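Long-range contacts in phospholethanolamine N-methyltransferase 2 (Haemonchus contortus, PDB 4KRI), which probably transfers methyl groups from S-adenosylmethionine to phosphomonomethylethanolamine in nematode phosphocholine biosynthesis: residues 21-26 against 45-50; 215-220 against 290-295; 104-109 against 157-162. All blocks are in the same frame, centred on the assembly; numbering follows the deposited sequence.

Interaction 1 of 3, residues 21-26 against 45-50; sequences AEPQQV and SKTATS
E22 meets T47 through a water: the molecule donates one hydrogen bond to E22 OE1 and another to T47 OG1. The carboxylate of E22 also lies near the ammonium group of K46, with E22 OE2 and K46 NZ 6.0 Å apart, too far for a salt bridge, though the opposite charges may still attract weakly. At P23 the carbonyl is taken by a side chain: T47 OG1 donates to P23 O at 2.6 Å, approaching in the carbonyl plane. With OG1 anti to its own carbonyl carbon (chi1 -62°), the T47 hydroxyl reaches both this oxygen and the water. The regular ladder starts at Q24, whose O accepts from A48 N at 2.9 Å. Q25 pairs with A48 as a parallel bridge; its side chain bends at chi2 and lays the amide against the methyl group, Q25 NE2 to A48 CB 3.5 Å. V26 uses both backbone groups, its N donating to A48 O at 2.9 Å and its O accepting from S50 N, while V26 CG2 packs on T47 CG2 at 3.6 Å. F43 and I68 also touch V26. These parallel strands belong to the beta-alpha-beta unit of strand 25-29, helix 33-40 and strand 48-52, consistent with a Rossmann-like fold. Donating to P23 O and accepting from the water, the T47 hydroxyl holds the P23 carbonyl just before the backbone ladder begins at Q24 O.

Interaction 2 of 3, residues 215-220 against 290-295; sequences KRFGPM and FDYVFS
Aromatic contacts dominate between F217, in the loop after helix 206-215, and the strand residues Y292 and F294. Y292 turns its edge to the face of F217 in a T-shaped pair, with ring centroids 5.0 Å apart and planes at 69°; the closest carbons are F217 CD1 and Y292 CD1, at 3.5 Å. F294 meets the same phenyl ring obliquely, the two ring planes inclined at 53°, and brings its CD1 to 3.5 Å from F217 CE2. Between these two neighbours, V293 O lies at the ring edge of F217, near its plane.

Strand 290-296 runs parallel to strand 225-229 and to strand 320-329 in the Rossmann-like methyltransferase domain, so the F217 ring packs against this sheet from the loop that leads into strand 225-229. L323 and M226 border F217 as well, and F294 reaches back to N210, I213 and L214 of helix 206-215.

A Met-aromatic contact occupies one face of Y292: M220 SD sits over the centre of the phenol ring, 4.0 Å from its centroid and 9° off the normal. M220 CG lies 3.5 Å from Y292 CZ.

Between the segments there is no hydrogen bond; Y292 OH comes to 3.3 Å from P219 O and is bonded to Q224 OE1. At the end of helix 206-215, G218 N donates to K215 O, closing a type I turn that contains F217.

Interaction 3 of 3, residues 104-109 against 157-162; sequences QDLSKV and FIWTLM
L106 and F157 both carry CG anti to the carbonyl carbon (chi1 -62° and -65°), and with these torsions the leucine branch comes up to the phenyl ring. L106 CD1 lies 3.7 Å from F157 CD2, while L106 CG sits at the ring edge, in its plane; the two side chains cross at about a right angle. The same methyl group also meets the indole of W159 at its edge, with L106 CD1 3.9 Å from W159 CH2, so one leucine branch touches two aromatic residues. W159 further approaches the aliphatic root of Q104, its CZ3 lying 4.2 Å from Q104 CB.

The polar ends of Q104 and W159 turn to partners beyond the two segments. Q104 NE2 donates to D74 OD1 and Q104 OE1 accepts from L73 N, which fixes the rotation of the amide. W159 NE1 donates to T119 OG1, and the ring of F122 stands edge-to-face with the indole.

In the backbone, Q104 and F157 form an antiparallel hydrogen-bonded pair. Q104 N donates to F157 O at 2.9 Å. The return bond, from F157 N to Q104 O at 3.1 Å, comes from above the carbonyl plane of Q104.

Past the bridge the chain leaves the strand. D105 OD1 accepts from S107 N at 3.0 Å, and S107 OG donates to D105 OD2; N153 ND2 is a second partner of D105 OD1. A type I turn from L106 to V109, closed by V109 N to L106 O, overlaps it. An Asx turn thus ends strand 98-105 where it is paired with antiparallel strand 156-166, next to the parallel strand 64-70, in the N-terminal part of the protein, whose alternating strands and helices are consistent with a Rossmann-like fold.

Overall arrangement
Interactions 1 and 3 both belong to the N-terminal part of the chain, linked through strand 64-70, which pairs with strand 25-29 and with strand 98-105; their centres are about 23 Å apart. Interaction 2 lies in the methyltransferase domain, its centre about 41 Å from that of interaction 1 and about 31 Å from that of interaction 3, on the opposite side of the chain's centre from the latter. Of the three, 215-220 with 290-295 lies near the ligands without touching them: from the F294 side chain it is about 6 Å to the bound S-adenosylhomocysteine and about 12 Å to the phosphomonomethylethanolamine. No two of the contacts touch; interactions 1 and 3 come nearest, with about 11 Å between their closest atoms.

Interaction 1 of 3, residues 21-26 against 45-50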
ATOM      1  N   ALA A  21      -0.613 -22.984  -9.511  1.00 31.03           N
ATOM      2  CA  ALA A  21       0.523 -23.912  -9.514  1.00 31.83           C
ATOM      3  C   ALA A  21       0.756 -24.517  -8.147  1.00 34.14           C
ATOM      4  O   ALA A  21       0.517 -23.870  -7.126  1.00 35.70           O
ATOM      5  CB  ALA A  21       1.795 -23.207  -9.976  1.00 34.17           C
ATOM      6  N   GLU A  22       1.232 -25.757  -8.126  1.00 25.82           N
ATOM      7  CA  GLU A  22       1.810 -26.271  -6.900  1.00 29.37           C
ATOM      8  C   GLU A  22       3.316 -26.255  -7.092  1.00 23.63           C
ATOM      9  O   GLU A  22       3.819 -26.733  -8.111  1.00 26.04           O
ATOM     10  CB  GLU A  22       1.289 -27.669  -6.582  1.00 28.93           C
ATOM     11  CG  GLU A  22      -0.179 -27.684  -6.154  1.00 33.04           C
ATOM     12  CD  GLU A  22      -0.436 -26.876  -4.894  1.00 32.05           C
ATOM     13  OE1 GLU A  22       0.375 -26.942  -3.944  1.00 30.49           O
ATOM     14  OE2 GLU A  22      -1.467 -26.176  -4.837  1.00 34.34           O
ATOM     15  N   PRO A  23       4.037 -25.698  -6.113  1.00 25.31           N
ATOM     16  CA  PRO A  23       5.489 -25.574  -6.264  1.00 24.57           C
ATOM     17  C   PRO A  23       6.164 -26.946  -6.234  1.00 22.56           C
ATOM     18  O   PRO A  23       5.818 -27.797  -5.400  1.00 24.34           O
ATOM     19  CB  PRO A  23       5.899 -24.725  -5.055  1.00 24.63           C
ATOM     20  CG  PRO A  23       4.822 -24.999  -4.018  1.00 28.19           C
ATOM     21  CD  PRO A  23       3.556 -25.214  -4.803  1.00 28.31           C
ATOM     22  N   GLN A  24       7.114 -27.171  -7.137  1.00 22.35           N
ATOM     23  CA  GLN A  24       7.750 -28.490  -7.214  1.00 22.74           C
ATOM     24  C   GLN A  24       8.731 -28.714  -6.084  1.00 22.26           C
ATOM     25  O   GLN A  24       8.798 -29.814  -5.532  1.00 22.39           O
ATOM     26  CB  GLN A  24       8.462 -28.686  -8.555  1.00 23.79           C
ATOM     27  CG  GLN A  24       7.515 -28.762  -9.757  1.00 26.85           C
ATOM     28  CD  GLN A  24       8.267 -28.870 -11.073  1.00 34.25           C
ATOM     29  OE1 GLN A  24       9.330 -28.277 -11.242  1.00 37.56           O
ATOM     30  NE2 GLN A  24       7.725 -29.644 -12.003  1.00 39.37           N
ATOM     31  N   GLN A  25       9.499 -27.682  -5.755  1.00 20.61           N
ATOM     32  CA  GLN A  25      10.460 -27.775  -4.649  1.00 24.34           C
ATOM     33  C   GLN A  25      10.265 -26.622  -3.678  1.00 23.93           C
ATOM     34  O   GLN A  25      10.338 -25.455  -4.072  1.00 24.76           O
ATOM     35  CB  GLN A  25      11.903 -27.746  -5.168  1.00 22.14           C
ATOM     36  CG  GLN A  25      12.297 -28.920  -6.057  1.00 23.79           C
ATOM     37  CD  GLN A  25      12.495 -30.222  -5.296  1.00 27.79           C
ATOM     38  OE1 GLN A  25      12.928 -30.234  -4.138  1.00 26.80           O
ATOM     39  NE2 GLN A  25      12.182 -31.334  -5.955  1.00 28.60           N
ATOM     40  N   VAL A  26      10.028 -26.943  -2.409  1.00 22.09           N
ATOM     41  CA  VAL A  26       9.818 -25.909  -1.394  1.00 22.42           C
ATOM     42  C   VAL A  26      10.852 -26.078  -0.290  1.00 23.44           C
ATOM     43  O   VAL A  26      11.162 -27.203   0.102  1.00 23.87           O
ATOM     44  CB  VAL A  26       8.401 -26.004  -0.798  1.00 24.47           C
ATOM     45  CG1 VAL A  26       8.251 -25.095   0.418  1.00 30.66           C
ATOM     46  CG2 VAL A  26       7.392 -25.621  -1.836  1.00 25.75           C
ATOM     47  N   SER A  45       1.500 -34.273  -2.927  1.00 25.17           N
ATOM     48  CA  SER A  45       2.550 -35.144  -3.446  1.00 24.53           C
ATOM     49  C   SER A  45       3.325 -34.567  -4.631  1.00 26.41           C
ATOM     50  O   SER A  45       4.358 -35.115  -5.008  1.00 30.39           O
ATOM     51  CB  SER A  45       1.971 -36.517  -3.806  1.00 31.91           C
ATOM     52  OG  SER A  45       0.913 -36.379  -4.746  1.00 38.66           O
ATOM     53  N   LYS A  46       2.841 -33.468  -5.213  1.00 27.52           N
ATOM     54  CA  LYS A  46       3.569 -32.841  -6.311  1.00 27.36           C
ATOM     55  C   LYS A  46       4.665 -31.906  -5.810  1.00 26.77           C
ATOM     56  O   LYS A  46       5.410 -31.322  -6.605  1.00 30.75           O
ATOM     57  CB  LYS A  46       2.605 -32.102  -7.257  1.00 30.55           C
ATOM     58  CG  LYS A  46       1.721 -33.051  -8.059  1.00 35.56           C
ATOM     59  CD  LYS A  46       0.669 -32.286  -8.862  1.00 40.60           C
ATOM     60  CE  LYS A  46      -0.308 -31.559  -7.947  1.00 41.19           C
ATOM     61  NZ  LYS A  46      -1.286 -30.712  -8.712  1.00 40.90           N
ATOM     62  N   THR A  47       4.786 -31.792  -4.490  1.00 24.39           N
ATOM     63  CA  THR A  47       5.770 -30.902  -3.899  1.00 24.99           C
ATOM     64  C   THR A  47       6.764 -31.693  -3.068  1.00 24.39           C
ATOM     65  O   THR A  47       6.363 -32.562  -2.290  1.00 25.25           O
ATOM     66  CB  THR A  47       5.087 -29.884  -2.975  1.00 24.81           C
ATOM     67  OG1 THR A  47       4.194 -29.071  -3.744  1.00 23.13           O
ATOM     68  CG2 THR A  47       6.127 -29.000  -2.280  1.00 28.30           C
ATOM     69  N   ALA A  48       8.052 -31.410  -3.248  1.00 22.71           N
ATOM     70  CA  ALA A  48       9.082 -31.974  -2.379  1.00 23.80           C
ATOM     71  C   ALA A  48       9.502 -30.882  -1.428  1.00 20.60           C
ATOM     72  O   ALA A  48       9.730 -29.751  -1.851  1.00 25.16           O
ATOM     73  CB  ALA A  48      10.281 -32.455  -3.189  1.00 23.77           C
ATOM     74  N   THR A  49       9.608 -31.204  -0.141  1.00 21.69           N
ATOM     75  CA  THR A  49       9.911 -30.167   0.840  1.00 23.50           C
ATOM     76  C   THR A  49      11.215 -30.448   1.574  1.00 24.07           C
ATOM     77  O   THR A  49      11.468 -31.586   1.980  1.00 22.91           O
ATOM     78  CB  THR A  49       8.749 -30.002   1.851  1.00 32.72           C
ATOM     79  OG1 THR A  49       9.151 -29.125   2.909  1.00 43.57           O
ATOM     80  CG2 THR A  49       8.370 -31.343   2.444  1.00 34.08           C
ATOM     81  N   SER A  50      12.048 -29.418   1.713  1.00 21.96           N
ATOM     82  CA  SER A  50      13.255 -29.524   2.534  1.00 26.99           C
ATOM     83  C   SER A  50      13.110 -28.552   3.690  1.00 24.80           C
ATOM     84  O   SER A  50      12.667 -27.426   3.486  1.00 27.02           O
ATOM     85  CB  SER A  50      14.494 -29.132   1.731  1.00 31.66           C
ATOM     86  OG  SER A  50      14.559 -29.831   0.500  1.00 36.06           O
TER
HETATM   87  O   HOH W   1       1.507 -29.256  -3.206  1.00 28.20           O
HETATM   88  O   HOH W   2      12.947 -28.914  -1.578  1.00 34.40           O

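Interaction 2 of 3, residues 215-220 against 290-295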
ATOM      1  N   LYS A 215     -20.295   9.711   3.122  1.00 25.28           N
ATOM      2  CA  LYS A 215     -21.750   9.698   3.113  1.00 27.93           C
ATOM      3  C   LYS A 215     -22.336   9.573   1.707  1.00 31.23           C
ATOM      4  O   LYS A 215     -23.477   9.155   1.543  1.00 32.42           O
ATOM      5  CB  LYS A 215     -22.298  10.945   3.816  1.00 33.28           C
ATOM      6  CG  LYS A 215     -22.213  10.834   5.342  1.00 31.33           C
ATOM      7  CD  LYS A 215     -22.642  12.129   6.032  1.00 39.56           C
ATOM      8  CE  LYS A 215     -22.446  12.030   7.547  1.00 46.85           C
ATOM      9  NZ  LYS A 215     -22.778  13.312   8.241  1.00 52.65           N
ATOM     10  N   ARG A 216     -21.553   9.924   0.697  1.00 28.76           N
ATOM     11  CA  ARG A 216     -22.041   9.839  -0.677  1.00 30.24           C
ATOM     12  C   ARG A 216     -22.068   8.410  -1.222  1.00 31.96           C
ATOM     13  O   ARG A 216     -22.520   8.176  -2.348  1.00 32.56           O
ATOM     14  CB  ARG A 216     -21.253  10.789  -1.571  1.00 31.86           C
ATOM     15  CG  ARG A 216     -21.379  12.221  -1.073  1.00 38.59           C
ATOM     16  CD  ARG A 216     -20.796  13.208  -2.018  1.00 46.17           C
ATOM     17  NE  ARG A 216     -21.421  13.133  -3.333  1.00 45.94           N
ATOM     18  CZ  ARG A 216     -21.189  14.014  -4.299  1.00 43.34           C
ATOM     19  NH1 ARG A 216     -20.367  15.025  -4.073  1.00 45.18           N
ATOM     20  NH2 ARG A 216     -21.778  13.887  -5.477  1.00 39.81           N
ATOM     21  N   PHE A 217     -21.615   7.457  -0.414  1.00 27.88           N
ATOM     22  CA  PHE A 217     -21.796   6.040  -0.742  1.00 26.71           C
ATOM     23  C   PHE A 217     -23.268   5.684  -0.608  1.00 34.43           C
ATOM     24  O   PHE A 217     -23.738   4.715  -1.211  1.00 38.43           O
ATOM     25  CB  PHE A 217     -21.014   5.141   0.217  1.00 25.69           C
ATOM     26  CG  PHE A 217     -19.642   4.741  -0.272  1.00 24.69           C
ATOM     27  CD1 PHE A 217     -19.493   3.840  -1.316  1.00 24.12           C
ATOM     28  CD2 PHE A 217     -18.504   5.233   0.345  1.00 23.32           C
ATOM     29  CE1 PHE A 217     -18.226   3.452  -1.755  1.00 27.84           C
ATOM     30  CE2 PHE A 217     -17.237   4.847  -0.078  1.00 21.07           C
ATOM     31  CZ  PHE A 217     -17.096   3.944  -1.125  1.00 23.95           C
ATOM     32  N   GLY A 218     -23.986   6.468   0.195  1.00 34.59           N
ATOM     33  CA  GLY A 218     -25.341   6.124   0.587  1.00 34.22           C
ATOM     34  C   GLY A 218     -25.310   5.261   1.834  1.00 38.03           C
ATOM     35  O   GLY A 218     -24.307   5.242   2.548  1.00 43.41           O
ATOM     36  N   PRO A 219     -26.402   4.536   2.106  1.00 37.55           N
ATOM     37  CA  PRO A 219     -26.483   3.706   3.315  1.00 43.89           C
ATOM     38  C   PRO A 219     -25.390   2.643   3.354  1.00 43.95           C
ATOM     39  O   PRO A 219     -25.221   1.892   2.388  1.00 43.60           O
ATOM     40  CB  PRO A 219     -27.857   3.033   3.191  1.00 44.47           C
ATOM     41  CG  PRO A 219     -28.647   3.933   2.294  1.00 46.40           C
ATOM     42  CD  PRO A 219     -27.647   4.492   1.317  1.00 40.31           C
ATOM     43  N   MET A 220     -24.637   2.614   4.448  1.00 29.85           N
ATOM     44  CA  MET A 220     -23.655   1.561   4.694  1.00 29.28           C
ATOM     45  C   MET A 220     -23.986   0.905   6.024  1.00 30.79           C
ATOM     46  O   MET A 220     -24.547   1.549   6.917  1.00 32.84           O
ATOM     47  CB  MET A 220     -22.239   2.141   4.687  1.00 27.77           C
ATOM     48  CG  MET A 220     -21.861   2.744   3.327  1.00 30.19           C
ATOM     49  SD  MET A 220     -20.112   3.182   3.201  1.00 37.29           S
ATOM     50  CE  MET A 220     -20.065   4.434   4.456  1.00 26.05           C
ATOM     51  N   PHE A 290     -15.603  -7.502  -1.834  1.00 22.09           N
ATOM     52  CA  PHE A 290     -15.802  -6.210  -1.170  1.00 20.21           C
ATOM     53  C   PHE A 290     -17.163  -5.589  -1.428  1.00 20.03           C
ATOM     54  O   PHE A 290     -17.636  -5.542  -2.563  1.00 20.93           O
ATOM     55  CB  PHE A 290     -14.690  -5.208  -1.559  1.00 18.16           C
ATOM     56  CG  PHE A 290     -13.343  -5.574  -0.993  1.00 19.90           C
ATOM     57  CD1 PHE A 290     -13.041  -5.297   0.331  1.00 20.94           C
ATOM     58  CD2 PHE A 290     -12.392  -6.213  -1.771  1.00 22.43           C
ATOM     59  CE1 PHE A 290     -11.807  -5.642   0.862  1.00 26.59           C
ATOM     60  CE2 PHE A 290     -11.153  -6.562  -1.235  1.00 25.13           C
ATOM     61  CZ  PHE A 290     -10.869  -6.274   0.075  1.00 23.16           C
ATOM     62  N   ASP A 291     -17.781  -5.069  -0.366  1.00 19.39           N
ATOM     63  CA  ASP A 291     -18.994  -4.271  -0.526  1.00 20.68           C
ATOM     64  C   ASP A 291     -18.715  -2.896  -1.138  1.00 22.28           C
ATOM     65  O   ASP A 291     -19.541  -2.368  -1.879  1.00 21.57           O
ATOM     66  CB  ASP A 291     -19.702  -4.103   0.822  1.00 21.73           C
ATOM     67  CG  ASP A 291     -20.188  -5.414   1.376  1.00 25.04           C
ATOM     68  OD1 ASP A 291     -21.210  -5.928   0.852  1.00 25.08           O
ATOM     69  OD2 ASP A 291     -19.547  -5.942   2.318  1.00 23.25           O
ATOM     70  N   TYR A 292     -17.554  -2.323  -0.814  1.00 19.77           N
ATOM     71  CA  TYR A 292     -17.187  -0.979  -1.241  1.00 20.70           C
ATOM     72  C   TYR A 292     -15.728  -0.933  -1.592  1.00 23.37           C
ATOM     73  O   TYR A 292     -14.909  -1.602  -0.971  1.00 22.00           O
ATOM     74  CB  TYR A 292     -17.421   0.044  -0.103  1.00 19.34           C
ATOM     75  CG  TYR A 292     -18.817  -0.020   0.433  1.00 21.81           C
ATOM     76  CD1 TYR A 292     -19.876   0.524  -0.288  1.00 21.96           C
ATOM     77  CD2 TYR A 292     -19.085  -0.636   1.647  1.00 21.12           C
ATOM     78  CE1 TYR A 292     -21.171   0.450   0.193  1.00 25.15           C
ATOM     79  CE2 TYR A 292     -20.382  -0.719   2.136  1.00 24.22           C
ATOM     80  CZ  TYR A 292     -21.414  -0.172   1.403  1.00 24.80           C
ATOM     81  OH  TYR A 292     -22.702  -0.255   1.880  1.00 27.16           O
ATOM     82  N   VAL A 293     -15.401  -0.130  -2.592  1.00 18.06           N
ATOM     83  CA  VAL A 293     -14.023   0.218  -2.854  1.00 18.29           C
ATOM     84  C   VAL A 293     -13.983   1.733  -2.832  1.00 19.78           C
ATOM     85  O   VAL A 293     -14.771   2.404  -3.504  1.00 20.52           O
ATOM     86  CB  VAL A 293     -13.553  -0.310  -4.224  1.00 17.28           C
ATOM     87  CG1 VAL A 293     -12.196   0.287  -4.582  1.00 19.87           C
ATOM     88  CG2 VAL A 293     -13.457  -1.834  -4.191  1.00 19.70           C
ATOM     89  N   PHE A 294     -13.086   2.271  -2.026  1.00 17.64           N
ATOM     90  CA  PHE A 294     -13.004   3.706  -1.816  1.00 17.27           C
ATOM     91  C   PHE A 294     -11.599   4.141  -2.160  1.00 17.79           C
ATOM     92  O   PHE A 294     -10.637   3.493  -1.754  1.00 21.40           O
ATOM     93  CB  PHE A 294     -13.268   3.985  -0.330  1.00 19.97           C
ATOM     94  CG  PHE A 294     -13.233   5.449   0.037  1.00 24.86           C
ATOM     95  CD1 PHE A 294     -14.094   6.352  -0.565  1.00 27.17           C
ATOM     96  CD2 PHE A 294     -12.364   5.910   1.019  1.00 26.87           C
ATOM     97  CE1 PHE A 294     -14.078   7.700  -0.210  1.00 30.34           C
ATOM     98  CE2 PHE A 294     -12.337   7.259   1.380  1.00 26.23           C
ATOM     99  CZ  PHE A 294     -13.203   8.152   0.772  1.00 28.85           C
ATOM    100  N   SER A 295     -11.448   5.246  -2.882  1.00 18.51           N
ATOM    101  CA  SER A 295     -10.106   5.754  -3.122  1.00 18.55           C
ATOM    102  C   SER A 295     -10.134   7.252  -3.042  1.00 21.09           C
ATOM    103  O   SER A 295     -10.814   7.905  -3.822  1.00 22.82           O
ATOM    104  CB  SER A 295      -9.563   5.302  -4.472  1.00 25.44           C
ATOM    105  OG  SER A 295      -8.230   5.774  -4.613  1.00 25.30           O
TER

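Interaction 3 of 3, residues 104-109 against 157-162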
ATOM      1  N   GLN A 104       8.051 -12.326   9.805  1.00 20.41           N
ATOM      2  CA  GLN A 104       8.796 -11.919  10.979  1.00 25.11           C
ATOM      3  C   GLN A 104       7.965 -10.945  11.787  1.00 24.75           C
ATOM      4  O   GLN A 104       7.474  -9.951  11.246  1.00 24.78           O
ATOM      5  CB  GLN A 104      10.123 -11.275  10.565  1.00 22.83           C
ATOM      6  CG  GLN A 104      11.018 -10.883  11.729  1.00 30.57           C
ATOM      7  CD  GLN A 104      11.544 -12.082  12.491  1.00 31.61           C
ATOM      8  OE1 GLN A 104      11.870 -13.116  11.902  1.00 29.90           O
ATOM      9  NE2 GLN A 104      11.619 -11.955  13.814  1.00 35.44           N
ATOM     10  N   ASP A 105       7.814 -11.232  13.082  1.00 25.37           N
ATOM     11  CA  ASP A 105       7.094 -10.341  13.996  1.00 23.48           C
ATOM     12  C   ASP A 105       7.987  -9.169  14.393  1.00 25.24           C
ATOM     13  O   ASP A 105       9.101  -9.377  14.886  1.00 32.12           O
ATOM     14  CB  ASP A 105       6.669 -11.125  15.234  1.00 24.25           C
ATOM     15  CG  ASP A 105       5.868 -10.297  16.215  1.00 33.96           C
ATOM     16  OD1 ASP A 105       5.335  -9.228  15.835  1.00 31.56           O
ATOM     17  OD2 ASP A 105       5.765 -10.733  17.377  1.00 41.67           O
ATOM     18  N   LEU A 106       7.514  -7.941  14.177  1.00 23.72           N
ATOM     19  CA  LEU A 106       8.290  -6.751  14.523  1.00 24.33           C
ATOM     20  C   LEU A 106       7.704  -6.001  15.732  1.00 26.81           C
ATOM     21  O   LEU A 106       8.082  -4.866  16.001  1.00 30.74           O
ATOM     22  CB  LEU A 106       8.428  -5.813  13.311  1.00 23.57           C
ATOM     23  CG  LEU A 106       9.172  -6.361  12.084  1.00 23.25           C
ATOM     24  CD1 LEU A 106       9.267  -5.291  11.015  1.00 22.98           C
ATOM     25  CD2 LEU A 106      10.555  -6.837  12.458  1.00 32.20           C
ATOM     26  N   SER A 107       6.790  -6.640  16.460  1.00 27.54           N
ATOM     27  CA  SER A 107       6.128  -5.973  17.582  1.00 32.52           C
ATOM     28  C   SER A 107       7.070  -5.714  18.763  1.00 34.31           C
ATOM     29  O   SER A 107       6.818  -4.825  19.578  1.00 34.00           O
ATOM     30  CB  SER A 107       4.898  -6.757  18.046  1.00 28.93           C
ATOM     31  OG  SER A 107       5.255  -7.971  18.684  1.00 29.31           O
ATOM     32  N   LYS A 108       8.148  -6.488  18.853  1.00 32.23           N
ATOM     33  CA  LYS A 108       9.125  -6.297  19.928  1.00 39.52           C
ATOM     34  C   LYS A 108      10.288  -5.447  19.448  1.00 50.01           C
ATOM     35  O   LYS A 108      11.260  -5.249  20.177  1.00 50.24           O
ATOM     36  CB  LYS A 108       9.645  -7.637  20.463  1.00 39.33           C
ATOM     37  CG  LYS A 108       8.595  -8.494  21.165  1.00 49.87           C
ATOM     38  CD  LYS A 108       9.243  -9.681  21.875  1.00 58.88           C
ATOM     39  CE  LYS A 108       8.524 -10.013  23.178  1.00 64.88           C
ATOM     40  NZ  LYS A 108       7.139 -10.510  22.956  1.00 69.93           N
ATOM     41  N   VAL A 109      10.188  -4.971  18.208  1.00 48.78           N
ATOM     42  CA  VAL A 109      11.135  -3.999  17.677  1.00 49.62           C
ATOM     43  C   VAL A 109      10.545  -2.604  17.836  1.00 52.97           C
ATOM     44  O   VAL A 109       9.631  -2.207  17.102  1.00 51.81           O
ATOM     45  CB  VAL A 109      11.480  -4.255  16.198  1.00 35.96           C
ATOM     46  CG1 VAL A 109      12.329  -3.121  15.658  1.00 37.54           C
ATOM     47  CG2 VAL A 109      12.215  -5.572  16.046  1.00 41.57           C
ATOM     48  N   PHE A 157       4.620  -9.220  10.358  1.00 19.97           N
ATOM     49  CA  PHE A 157       4.598  -9.001   8.899  1.00 21.79           C
ATOM     50  C   PHE A 157       4.975 -10.213   8.046  1.00 23.29           C
ATOM     51  O   PHE A 157       5.738 -11.069   8.477  1.00 21.04           O
ATOM     52  CB  PHE A 157       5.503  -7.824   8.549  1.00 22.56           C
ATOM     53  CG  PHE A 157       5.024  -6.522   9.111  1.00 19.40           C
ATOM     54  CD1 PHE A 157       3.895  -5.910   8.594  1.00 24.48           C
ATOM     55  CD2 PHE A 157       5.685  -5.930  10.179  1.00 21.40           C
ATOM     56  CE1 PHE A 157       3.444  -4.700   9.101  1.00 21.10           C
ATOM     57  CE2 PHE A 157       5.240  -4.727  10.706  1.00 21.12           C
ATOM     58  CZ  PHE A 157       4.114  -4.108  10.161  1.00 20.87           C
ATOM     59  N   ILE A 158       4.420 -10.265   6.837  1.00 19.70           N
ATOM     60  CA  ILE A 158       4.778 -11.260   5.830  1.00 18.88           C
ATOM     61  C   ILE A 158       5.226 -10.511   4.588  1.00 20.33           C
ATOM     62  O   ILE A 158       4.450  -9.749   4.013  1.00 21.21           O
ATOM     63  CB  ILE A 158       3.576 -12.108   5.430  1.00 19.35           C
ATOM     64  CG1 ILE A 158       2.965 -12.782   6.666  1.00 20.84           C
ATOM     65  CG2 ILE A 158       3.986 -13.165   4.389  1.00 21.41           C
ATOM     66  CD1 ILE A 158       1.568 -13.341   6.409  1.00 22.07           C
ATOM     67  N   TRP A 159       6.467 -10.716   4.166  1.00 19.80           N
ATOM     68  CA  TRP A 159       6.910 -10.157   2.889  1.00 16.66           C
ATOM     69  C   TRP A 159       6.742 -11.207   1.813  1.00 20.01           C
ATOM     70  O   TRP A 159       7.063 -12.368   2.021  1.00 18.45           O
ATOM     71  CB  TRP A 159       8.401  -9.768   2.944  1.00 21.82           C
ATOM     72  CG  TRP A 159       8.712  -8.509   3.686  1.00 21.12           C
ATOM     73  CD1 TRP A 159       8.964  -7.276   3.147  1.00 24.73           C
ATOM     74  CD2 TRP A 159       8.837  -8.358   5.101  1.00 19.79           C
ATOM     75  NE1 TRP A 159       9.235  -6.367   4.152  1.00 23.51           N
ATOM     76  CE2 TRP A 159       9.155  -7.008   5.358  1.00 23.74           C
ATOM     77  CE3 TRP A 159       8.707  -9.236   6.183  1.00 22.36           C
ATOM     78  CZ2 TRP A 159       9.344  -6.516   6.652  1.00 24.73           C
ATOM     79  CZ3 TRP A 159       8.890  -8.747   7.461  1.00 25.98           C
ATOM     80  CH2 TRP A 159       9.203  -7.399   7.684  1.00 25.53           C
ATOM     81  N   THR A 160       6.265 -10.793   0.649  1.00 19.36           N
ATOM     82  CA  THR A 160       6.245 -11.660  -0.524  1.00 18.44           C
ATOM     83  C   THR A 160       7.202 -11.030  -1.520  1.00 19.87           C
ATOM     84  O   THR A 160       6.967  -9.909  -1.957  1.00 19.33           O
ATOM     85  CB  THR A 160       4.835 -11.701  -1.163  1.00 18.24           C
ATOM     86  OG1 THR A 160       3.896 -12.265  -0.229  1.00 21.41           O
ATOM     87  CG2 THR A 160       4.845 -12.579  -2.409  1.00 21.03           C
ATOM     88  N   LEU A 161       8.274 -11.743  -1.870  1.00 20.58           N
ATOM     89  CA  LEU A 161       9.308 -11.218  -2.779  1.00 19.15           C
ATOM     90  C   LEU A 161       9.627 -12.274  -3.827  1.00 25.30           C
ATOM     91  O   LEU A 161       9.431 -13.461  -3.583  1.00 21.99           O
ATOM     92  CB  LEU A 161      10.581 -10.909  -1.979  1.00 21.66           C
ATOM     93  CG  LEU A 161      10.440 -10.010  -0.747  1.00 23.19           C
ATOM     94  CD1 LEU A 161      11.719 -10.049   0.093  1.00 26.72           C
ATOM     95  CD2 LEU A 161      10.125  -8.587  -1.157  1.00 25.94           C
ATOM     96  N   MET A 162      10.120 -11.854  -4.991  1.00 20.74           N
ATOM     97  CA  MET A 162      10.445 -12.806  -6.051  1.00 21.16           C
ATOM     98  C   MET A 162      11.871 -12.587  -6.537  1.00 21.72           C
ATOM     99  O   MET A 162      12.289 -11.445  -6.742  1.00 23.37           O
ATOM    100  CB  MET A 162       9.457 -12.626  -7.216  1.00 27.59           C
ATOM    101  CG  MET A 162       9.621 -13.625  -8.351  1.00 40.47           C
ATOM    102  SD  MET A 162       8.174 -13.696  -9.448  1.00 54.15           S
ATOM    103  CE  MET A 162       7.149 -12.411  -8.706  1.00 47.84           C
TER